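Local coordinates for protein thermospermine synthase (Medicago truncatula, PDB 6BQ7) that probably transfers an aminopropyl group from decarboxylated S-adenosylmethionine to spermidine, giving thermospermine and S-methyl-5'-thioadenosine, at residues R121-D126 / R282-N287; D176-D181 / G212-Q217; V245-H250 / W258-A263. All coordinates share one frame; numbering follows the deposited sequence.

Interaction 1: R121-D126 / R282-N287; sequences RHKTID and RIIEEN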
loop_
_atom_site.group_PDB
_atom_site.type_symbol
_atom_site.label_atom_id
_atom_site.label_comp_id
_atom_site.label_asym_id
_atom_site.label_seq_id
_atom_site.Cartn_x
_atom_site.Cartn_y
_atom_site.Cartn_z
ATOM N N ARG A 121 -29.386 10.130 25.598
ATOM C CA ARG A 121 -28.789 11.063 26.502
ATOM C C ARG A 121 -29.787 12.183 26.793
ATOM O O ARG A 121 -29.618 12.916 27.717
ATOM C CB ARG A 121 -27.501 11.606 25.930
ATOM C CG ARG A 121 -26.354 10.667 26.116
ATOM C CD ARG A 121 -25.043 11.218 25.648
ATOM N NE ARG A 121 -24.718 12.436 26.312
ATOM C CZ ARG A 121 -24.066 13.426 25.768
ATOM N NH1 ARG A 121 -23.655 13.379 24.541
ATOM N NH2 ARG A 121 -23.833 14.485 26.470
ATOM N N HIS A 122 -30.824 12.287 25.998
ATOM C CA HIS A 122 -31.823 13.287 26.198
ATOM C C HIS A 122 -32.879 12.837 27.167
ATOM O O HIS A 122 -33.484 11.856 26.954
ATOM C CB HIS A 122 -32.485 13.575 24.906
ATOM C CG HIS A 122 -31.639 14.343 23.976
ATOM N ND1 HIS A 122 -31.813 15.677 23.758
ATOM C CD2 HIS A 122 -30.604 13.969 23.210
ATOM C CE1 HIS A 122 -30.928 16.094 22.893
ATOM N NE2 HIS A 122 -30.180 15.076 22.549
ATOM N N LYS A 123 -33.137 13.598 28.201
ATOM C CA LYS A 123 -34.121 13.199 29.198
ATOM C C LYS A 123 -35.552 13.313 28.683
ATOM O O LYS A 123 -36.452 12.688 29.254
ATOM C CB LYS A 123 -33.931 14.036 30.466
ATOM C CG LYS A 123 -32.561 13.831 31.104
ATOM C CD LYS A 123 -32.472 14.451 32.493
ATOM C CE LYS A 123 -32.149 15.927 32.423
ATOM N NZ LYS A 123 -31.523 16.254 31.122
ATOM N N THR A 124 -35.784 14.080 27.612
ATOM C CA THR A 124 -37.137 14.211 27.075
ATOM C C THR A 124 -37.572 12.985 26.279
ATOM O O THR A 124 -38.768 12.832 26.002
ATOM C CB THR A 124 -37.236 15.436 26.168
ATOM O OG1 THR A 124 -36.398 15.243 25.018
ATOM C CG2 THR A 124 -36.783 16.675 26.906
ATOM N N ILE A 125 -36.651 12.137 25.912
ATOM C CA ILE A 125 -36.968 10.990 25.111
ATOM C C ILE A 125 -37.646 9.883 25.873
ATOM O O ILE A 125 -37.170 9.486 26.875
ATOM C CB ILE A 125 -35.679 10.438 24.476
ATOM C CG1 ILE A 125 -35.097 11.430 23.512
ATOM C CG2 ILE A 125 -35.930 9.146 23.755
ATOM C CD1 ILE A 125 -35.908 11.634 22.288
ATOM N N ASP A 126 -38.751 9.382 25.343
ATOM C CA ASP A 126 -39.474 8.269 25.947
ATOM C C ASP A 126 -39.350 6.975 25.166
ATOM O O ASP A 126 -39.485 5.898 25.751
ATOM C CB ASP A 126 -40.972 8.590 26.081
ATOM C CG ASP A 126 -41.254 9.698 27.082
ATOM O OD1 ASP A 126 -40.421 9.932 27.983
ATOM O OD2 ASP A 126 -42.325 10.325 26.968
ATOM N N ARG A 282 -31.549 19.479 28.837
ATOM C CA ARG A 282 -32.011 18.199 28.291
ATOM C C ARG A 282 -31.088 17.064 28.095
ATOM O O ARG A 282 -31.517 15.973 28.183
ATOM C CB ARG A 282 -32.649 18.415 26.962
ATOM C CG ARG A 282 -33.662 19.495 26.938
ATOM C CD ARG A 282 -33.859 19.868 25.531
ATOM N NE ARG A 282 -35.032 20.643 25.379
ATOM C CZ ARG A 282 -35.665 20.770 24.244
ATOM N NH1 ARG A 282 -35.259 20.160 23.166
ATOM N NH2 ARG A 282 -36.727 21.504 24.198
ATOM N N ILE A 283 -29.822 17.299 27.975
ATOM C CA ILE A 283 -28.865 16.241 27.819
ATOM C C ILE A 283 -28.040 15.901 29.037
ATOM O O ILE A 283 -27.457 16.751 29.634
ATOM C CB ILE A 283 -27.925 16.562 26.646
ATOM C CG1 ILE A 283 -28.725 17.030 25.463
ATOM C CG2 ILE A 283 -27.124 15.361 26.233
ATOM C CD1 ILE A 283 -27.930 17.283 24.227
ATOM N N ILE A 284 -28.006 14.636 29.406
ATOM C CA ILE A 284 -27.214 14.225 30.543
ATOM C C ILE A 284 -25.819 14.104 30.085
ATOM O O ILE A 284 -25.566 13.690 29.003
ATOM C CB ILE A 284 -27.632 12.915 31.177
ATOM C CG1 ILE A 284 -27.584 11.813 30.177
ATOM C CG2 ILE A 284 -29.033 13.010 31.690
ATOM C CD1 ILE A 284 -28.570 10.721 30.472
ATOM N N GLU A 285 -24.955 14.713 30.859
ATOM C CA GLU A 285 -23.530 14.809 30.662
ATOM C C GLU A 285 -23.124 15.847 29.607
ATOM O O GLU A 285 -23.938 16.373 28.912
ATOM C CB GLU A 285 -22.808 13.471 30.743
ATOM C CG GLU A 285 -22.625 12.620 29.524
ATOM C CD GLU A 285 -22.907 11.151 29.753
ATOM O OE1 GLU A 285 -23.772 10.562 29.073
ATOM O OE2 GLU A 285 -22.222 10.573 30.598
ATOM N N GLU A 286 -21.869 16.180 29.499
ATOM C CA GLU A 286 -21.496 17.225 28.576
ATOM C C GLU A 286 -21.150 16.687 27.223
ATOM O O GLU A 286 -20.536 15.692 27.130
ATOM C CB GLU A 286 -20.340 18.039 29.136
ATOM C CG GLU A 286 -20.726 19.028 30.201
ATOM C CD GLU A 286 -20.996 20.403 29.668
ATOM O OE1 GLU A 286 -21.943 21.056 30.123
ATOM O OE2 GLU A 286 -20.244 20.839 28.796
ATOM N N ASN A 287 -21.583 17.345 26.170
ATOM C CA ASN A 287 -21.182 16.945 24.844
ATOM C C ASN A 287 -19.675 17.103 24.706
ATOM O O ASN A 287 -19.096 18.038 25.175
ATOM C CB ASN A 287 -21.815 17.820 23.806
ATOM C CG ASN A 287 -23.252 17.520 23.578
ATOM O OD1 ASN A 287 -23.949 18.280 22.973
ATOM N ND2 ASN A 287 -23.694 16.435 24.069
#
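R121 and H122 meet I283 and I284 in a loop-to-loop contact at the outer side of the catalytic domain. The backbones bridge once, H122 with I283. I284 N donates to R121 O (2.9 Å), and K123 N donates to R282 O (2.9 Å). The R121 side chain grips the second loop side-on. R121 NE (3.1 Å) and R121 NH2 (3.2 Å) both donate to I284 O, which lies in the guanidinium plane. NH2 also bonds weakly to E285 O. The chain is bent at chi3 (58°), which turns the guanidinium to the I284 carbonyl. I283 CG2 packs on one face of the group. A salt bridge joins R121 NE to E285 OE1 (3.5 Å), with the carboxylate steeply tilted to the guanidinium, and NH1 has a second acid partner in E118. A leucine in place of R121 would probably leave I284 O without its two side-chain donors and E285 without its mate. I283 CG1 lies over a face of the H122 ring in a CH-pi contact, 3.8 Å from the centroid. The contact packs against helix 84-98, where H93 bonds to H122 NE2. It joins the loop after helix 114-119 to the end of helix 272-282.

Interaction 2: D176-D181 / G212-Q217; sequences DVIVGD and GIFVTQ. With SPD (spermidine), chain C.
G180, I178 and V215 have the most surface buried in this contact between two neighbouring parallel strands. V215 bonds to both of the others through its backbone: V215 N donates to I178 O, and G180 N donates to V215 O (2.7 Å) in the carbonyl plane. The register pairs V177 with I213, I178 with F214, V179 with V215 and G180 with T216. The strand directions differ by 9°.

G180 is held at both backbone groups, since G180 O accepts from Q217 N (3.0 Å). The backbones come closest here, with G180 CA 4.0 Å from T216 CA. A CB on G180 would clash with T216 OG1. That hydroxyl bonds to Q217 O in its own strand.

I178 also donates, from its N to I213 O. Its side chain crosses the F214 ring obliquely. I178 CB sits at the ring edge, in plane, 3.9 Å from F214 CD1. F214 CG is anti to the backbone N (chi1 176°), which places the ring beside I178 O. Helix 197-204 covers this side through L204 and Y200.

V215 and V179 lie side by side on the other face. V179 CG2 is 4.0 Å from V215 CG1. L91 of helix 84-98 packs on V179.

D181 ends its strand at the active site and is the predicted proton acceptor. Spermidine N10 donates to D181 OD1 (3.1 Å), which is also hydrogen-bonded to Y87 OH, while OD2 bonds to T115. The apolar, regularly bonded strands thus lead to a polar end, an arrangement consistent with D181 taking a proton from N10 as that amine receives the aminopropyl group.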
loop_
_atom_site.group_PDB
_atom_site.type_symbol
_atom_site.label_atom_id
_atom_site.label_comp_id
_atom_site.label_asym_id
_atom_site.label_seq_id
_atom_site.Cartn_x
_atom_site.Cartn_y
_atom_site.Cartn_z
ATOM N N ASP A 176 -41.420 12.388 16.640
ATOM C CA ASP A 176 -41.009 13.786 16.699
ATOM C C ASP A 176 -39.749 14.022 15.890
ATOM O O ASP A 176 -39.564 15.104 15.321
ATOM C CB ASP A 176 -40.792 14.242 18.139
ATOM C CG ASP A 176 -42.003 14.005 19.022
ATOM O OD1 ASP A 176 -43.086 14.547 18.700
ATOM O OD2 ASP A 176 -41.875 13.348 20.072
ATOM N N VAL A 177 -38.893 13.026 15.833
ATOM C CA VAL A 177 -37.683 13.099 15.041
ATOM C C VAL A 177 -37.439 11.761 14.340
ATOM O O VAL A 177 -37.686 10.750 14.876
ATOM C CB VAL A 177 -36.435 13.425 15.899
ATOM C CG1 VAL A 177 -35.184 13.550 15.070
ATOM C CG2 VAL A 177 -36.566 14.679 16.733
ATOM N N ILE A 178 -37.032 11.796 13.099
ATOM C CA ILE A 178 -36.589 10.604 12.389
ATOM C C ILE A 178 -35.150 10.841 11.959
ATOM O O ILE A 178 -34.837 11.887 11.377
ATOM C CB ILE A 178 -37.489 10.277 11.185
ATOM C CG1 ILE A 178 -38.890 9.927 11.669
ATOM C CG2 ILE A 178 -36.896 9.084 10.397
ATOM C CD1 ILE A 178 -39.946 9.966 10.596
ATOM N N VAL A 179 -34.277 9.891 12.270
ATOM C CA VAL A 179 -32.841 10.025 12.053
ATOM C C VAL A 179 -32.437 9.057 10.945
ATOM O O VAL A 179 -32.649 7.846 11.064
ATOM C CB VAL A 179 -32.057 9.755 13.348
ATOM C CG1 VAL A 179 -30.550 9.820 13.102
ATOM C CG2 VAL A 179 -32.493 10.744 14.435
ATOM N N GLY A 180 -31.897 9.596 9.850
ATOM C CA GLY A 180 -31.353 8.770 8.793
ATOM C C GLY A 180 -29.896 8.457 9.053
ATOM O O GLY A 180 -29.034 9.342 8.978
ATOM N N ASP A 181 -29.607 7.200 9.373
ATOM C CA ASP A 181 -28.226 6.789 9.602
ATOM C C ASP A 181 -27.854 5.632 8.689
ATOM O O ASP A 181 -27.329 4.610 9.153
ATOM C CB ASP A 181 -28.012 6.405 11.066
ATOM C CG ASP A 181 -26.535 6.337 11.445
ATOM O OD1 ASP A 181 -25.670 6.667 10.591
ATOM O OD2 ASP A 181 -26.252 5.954 12.605
ATOM N N GLY A 212 -42.325 18.096 13.752
ATOM C CA GLY A 212 -41.358 17.027 13.612
ATOM C C GLY A 212 -40.167 17.444 12.754
ATOM O O GLY A 212 -40.269 18.326 11.897
ATOM N N ILE A 213 -39.039 16.797 13.010
ATOM C CA ILE A 213 -37.781 17.127 12.349
ATOM C C ILE A 213 -37.166 15.842 11.808
ATOM O O ILE A 213 -37.131 14.816 12.496
ATOM C CB ILE A 213 -36.796 17.837 13.300
ATOM C CG1 ILE A 213 -37.347 19.191 13.768
ATOM C CG2 ILE A 213 -35.442 18.020 12.617
ATOM C CD1 ILE A 213 -36.409 19.918 14.778
ATOM N N PHE A 214 -36.707 15.901 10.570
ATOM C CA PHE A 214 -35.951 14.830 9.961
ATOM C C PHE A 214 -34.507 15.276 9.826
ATOM O O PHE A 214 -34.238 16.418 9.454
ATOM C CB PHE A 214 -36.509 14.478 8.587
ATOM C CG PHE A 214 -35.704 13.444 7.868
ATOM C CD1 PHE A 214 -35.682 12.136 8.321
ATOM C CD2 PHE A 214 -34.975 13.772 6.732
ATOM C CE1 PHE A 214 -34.946 11.177 7.653
ATOM C CE2 PHE A 214 -34.241 12.804 6.055
ATOM C CZ PHE A 214 -34.225 11.515 6.520
ATOM N N VAL A 215 -33.581 14.389 10.149
ATOM C CA VAL A 215 -32.167 14.639 9.914
ATOM C C VAL A 215 -31.586 13.370 9.319
ATOM O O VAL A 215 -31.900 12.269 9.783
ATOM C CB VAL A 215 -31.423 15.041 11.205
ATOM C CG1 VAL A 215 -31.589 13.969 12.294
ATOM C CG2 VAL A 215 -29.949 15.302 10.912
ATOM N N THR A 216 -30.764 13.513 8.279
ATOM C CA THR A 216 -30.065 12.368 7.708
ATOM C C THR A 216 -28.589 12.714 7.575
ATOM O O THR A 216 -28.217 13.883 7.397
ATOM C CB THR A 216 -30.624 11.952 6.324
ATOM O OG1 THR A 216 -29.839 10.868 5.773
ATOM C CG2 THR A 216 -30.580 13.119 5.354
ATOM N N GLN A 217 -27.743 11.694 7.689
ATOM C CA GLN A 217 -26.371 11.872 7.245
ATOM C C GLN A 217 -26.393 12.096 5.737
ATOM O O GLN A 217 -27.286 11.619 5.034
ATOM C CB GLN A 217 -25.510 10.669 7.644
ATOM C CG GLN A 217 -25.719 9.401 6.815
ATOM C CD GLN A 217 -24.746 9.313 5.648
ATOM O OE1 GLN A 217 -23.819 10.111 5.539
ATOM N NE2 GLN A 217 -24.952 8.332 4.777
HETATM N N1 SPD C . -14.808 6.179 5.246
HETATM C C2 SPD C . -15.892 7.086 4.931
HETATM C C3 SPD C . -16.806 7.147 6.141
HETATM C C4 SPD C . -18.179 6.594 5.776
HETATM C C5 SPD C . -19.157 6.961 6.891
HETATM N N6 SPD C . -20.489 6.464 6.596
HETATM C C7 SPD C . -21.444 7.129 7.467
HETATM C C8 SPD C . -22.710 6.280 7.573
HETATM C C9 SPD C . -22.677 5.468 8.863
HETATM N N10 SPD C . -23.886 4.665 8.949
#

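Interaction 3: V245-H250 / W258-A263; sequences VPYSAH and WGWVLA. With SPD (spermidine), chain C.
Strands 245-250 and 258-263 run antiparallel, with 157° between their directions. V245 with L262, Y247 with W260 and A249 with W258 are hydrogen-bonded pairs. Each pair makes two backbone bonds of 2.8 to 2.9 Å between N and O. P246 with V261 and S248 with G259 are the non-hydrogen-bonded pairs between them.

The face bearing Y247 and W260 carries most of the side-chain packing. W260 CB lies over one face of the Y247 ring, 3.9 Å from its centroid, in a CH-pi contact. Y247 CG stands between the backbone N and the carbonyl carbon (chi1 61°), which swings the ring across to the other strand. Y247 CE1 also meets L262 CG at 3.7 Å. Y247 OH bonds to C90 O of helix 84-98. A249 CB lies at the edge of the W260 indole, in plane, 3.8 Å from W260 CZ3. On the opposite face, P246 and V261 pack against helix 230-238.

W258 turns its indole to the ligand. Spermidine C5 sits 3.6 Å above one face, offset toward the rim, and W258 CH2 is 3.6 Å from spermidine C4. Q217 OE1 accepts from W258 NE1 and so should fix the rotation of the ring.

The whole is a beta hairpin at the edge of the Rossmann-like sheet. Strand 256-264 alone runs against the others, as in the 3-2-1-4-5-7-6 sheet of the AdoMet-dependent methyltransferase fold. W258 walls the polyamine pocket.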
loop_
_atom_site.group_PDB
_atom_site.type_symbol
_atom_site.label_atom_id
_atom_site.label_comp_id
_atom_site.label_asym_id
_atom_site.label_seq_id
_atom_site.Cartn_x
_atom_site.Cartn_y
_atom_site.Cartn_z
ATOM N N VAL A 245 -31.785 22.670 6.541
ATOM C CA VAL A 245 -30.536 23.225 7.061
ATOM C C VAL A 245 -29.397 22.224 6.865
ATOM O O VAL A 245 -29.329 21.191 7.563
ATOM C CB VAL A 245 -30.707 23.636 8.535
ATOM C CG1 VAL A 245 -29.386 24.060 9.120
ATOM C CG2 VAL A 245 -31.712 24.771 8.642
ATOM N N PRO A 246 -28.479 22.450 5.926
ATOM C CA PRO A 246 -27.309 21.575 5.817
ATOM C C PRO A 246 -26.186 22.051 6.735
ATOM O O PRO A 246 -26.100 23.224 7.104
ATOM C CB PRO A 246 -26.907 21.698 4.338
ATOM C CG PRO A 246 -27.347 23.101 3.969
ATOM C CD PRO A 246 -28.533 23.451 4.842
ATOM N N TYR A 247 -25.327 21.107 7.109
ATOM C CA TYR A 247 -24.219 21.435 7.996
ATOM C C TYR A 247 -23.194 20.314 7.945
ATOM O O TYR A 247 -23.498 19.192 7.535
ATOM C CB TYR A 247 -24.698 21.691 9.429
ATOM C CG TYR A 247 -25.399 20.529 10.120
ATOM C CD1 TYR A 247 -26.690 20.141 9.764
ATOM C CD2 TYR A 247 -24.771 19.838 11.161
ATOM C CE1 TYR A 247 -27.334 19.078 10.421
ATOM C CE2 TYR A 247 -25.405 18.782 11.824
ATOM C CZ TYR A 247 -26.676 18.409 11.454
ATOM O OH TYR A 247 -27.290 17.372 12.134
ATOM N N SER A 248 -21.965 20.629 8.356
ATOM C CA SER A 248 -20.884 19.667 8.173
ATOM C C SER A 248 -19.811 19.849 9.243
ATOM O O SER A 248 -19.744 20.875 9.934
ATOM C CB SER A 248 -20.289 19.786 6.763
ATOM O OG SER A 248 -19.859 21.120 6.479
ATOM N N ALA A 249 -18.952 18.841 9.355
ATOM C CA ALA A 249 -17.912 18.838 10.374
ATOM C C ALA A 249 -16.844 17.823 10.002
ATOM O O ALA A 249 -17.146 16.750 9.474
ATOM C CB ALA A 249 -18.476 18.520 11.771
ATOM N N HIS A 250 -15.596 18.173 10.302
ATOM C CA HIS A 250 -14.471 17.299 10.031
ATOM C C HIS A 250 -14.511 16.074 10.935
ATOM O O HIS A 250 -14.726 16.189 12.145
ATOM C CB HIS A 250 -13.162 18.062 10.238
ATOM C CG HIS A 250 -11.941 17.270 9.876
ATOM N ND1 HIS A 250 -10.972 16.939 10.800
ATOM C CD2 HIS A 250 -11.541 16.733 8.696
ATOM C CE1 HIS A 250 -10.022 16.233 10.203
ATOM N NE2 HIS A 250 -10.347 16.092 8.928
ATOM N N TRP A 258 -17.633 15.589 6.856
ATOM C CA TRP A 258 -18.873 14.846 6.663
ATOM C C TRP A 258 -20.057 15.774 6.812
ATOM O O TRP A 258 -20.003 16.764 7.559
ATOM C CB TRP A 258 -19.008 13.686 7.652
ATOM C CG TRP A 258 -19.770 12.564 7.022
ATOM C CD1 TRP A 258 -21.082 12.214 7.249
ATOM C CD2 TRP A 258 -19.287 11.681 6.013
ATOM N NE1 TRP A 258 -21.428 11.159 6.449
ATOM C CE2 TRP A 258 -20.345 10.809 5.683
ATOM C CE3 TRP A 258 -18.052 11.532 5.361
ATOM C CZ2 TRP A 258 -20.210 9.796 4.732
ATOM C CZ3 TRP A 258 -17.914 10.515 4.412
ATOM C CH2 TRP A 258 -18.990 9.654 4.120
ATOM N N GLY A 259 -21.153 15.476 6.123
ATOM C CA GLY A 259 -22.313 16.338 6.076
ATOM C C GLY A 259 -23.560 15.686 6.634
ATOM O O GLY A 259 -23.699 14.451 6.623
ATOM N N TRP A 260 -24.480 16.525 7.111
ATOM C CA TRP A 260 -25.820 16.161 7.565
ATOM C C TRP A 260 -26.790 17.253 7.133
ATOM O O TRP A 260 -26.397 18.389 6.841
ATOM C CB TRP A 260 -25.903 16.005 9.093
ATOM C CG TRP A 260 -24.893 15.082 9.650
ATOM C CD1 TRP A 260 -25.028 13.746 9.858
ATOM C CD2 TRP A 260 -23.574 15.426 10.069
ATOM N NE1 TRP A 260 -23.868 13.225 10.390
ATOM C CE2 TRP A 260 -22.955 14.239 10.519
ATOM C CE3 TRP A 260 -22.850 16.625 10.093
ATOM C CZ2 TRP A 260 -21.645 14.210 10.989
ATOM C CZ3 TRP A 260 -21.549 16.597 10.574
ATOM C CH2 TRP A 260 -20.961 15.403 11.007
ATOM N N VAL A 261 -28.078 16.914 7.090
ATOM C CA VAL A 261 -29.106 17.857 6.657
ATOM C C VAL A 261 -30.308 17.755 7.594
ATOM O O VAL A 261 -30.874 16.666 7.766
ATOM C CB VAL A 261 -29.544 17.618 5.200
ATOM C CG1 VAL A 261 -30.548 18.659 4.807
ATOM C CG2 VAL A 261 -28.347 17.671 4.246
ATOM N N LEU A 262 -30.703 18.888 8.183
ATOM C CA LEU A 262 -31.947 18.991 8.932
ATOM C C LEU A 262 -33.081 19.402 8.001
ATOM O O LEU A 262 -32.896 20.211 7.087
ATOM C CB LEU A 262 -31.836 20.023 10.058
ATOM C CG LEU A 262 -30.850 19.876 11.210
ATOM C CD1 LEU A 262 -31.022 21.052 12.133
ATOM C CD2 LEU A 262 -31.099 18.577 11.961
ATOM N N ALA A 263 -34.269 18.867 8.254
ATOM C CA ALA A 263 -35.426 19.292 7.484
ATOM C C ALA A 263 -36.663 19.250 8.368
ATOM O O ALA A 263 -36.831 18.315 9.156
ATOM C CB ALA A 263 -35.630 18.433 6.234
HETATM N N1 SPD C . -14.808 6.179 5.246
HETATM C C2 SPD C . -15.892 7.086 4.931
HETATM C C3 SPD C . -16.806 7.147 6.141
HETATM C C4 SPD C . -18.179 6.594 5.776
HETATM C C5 SPD C . -19.157 6.961 6.891
HETATM N N6 SPD C . -20.489 6.464 6.596
HETATM C C7 SPD C . -21.444 7.129 7.467
HETATM C C8 SPD C . -22.710 6.280 7.573
HETATM C C9 SPD C . -22.677 5.468 8.863
HETATM N N10 SPD C . -23.886 4.665 8.949
#

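From the N terminus, the chain first passes 121-126, whose partner 282-287 comes much later. Interaction 1 therefore closes a long loop, and the other two contacts both lie within it. Interaction 2 closes first, joining strand 175-181 to strand 212-220 around helix 197-204. Interaction 3 follows in series as a short hairpin, and none of the contacts cross. Interactions 2 and 3 touch, because strands 212-220 and 256-264 are neighbours in one sheet, and both reach spermidine. Their centres are 12 Å apart. Interaction 1 lies about 17 Å from interaction 2, centre to centre, and ties the loop between helix 114-119 and strand 127-132 to the end of helix 272-282 and the loop after it.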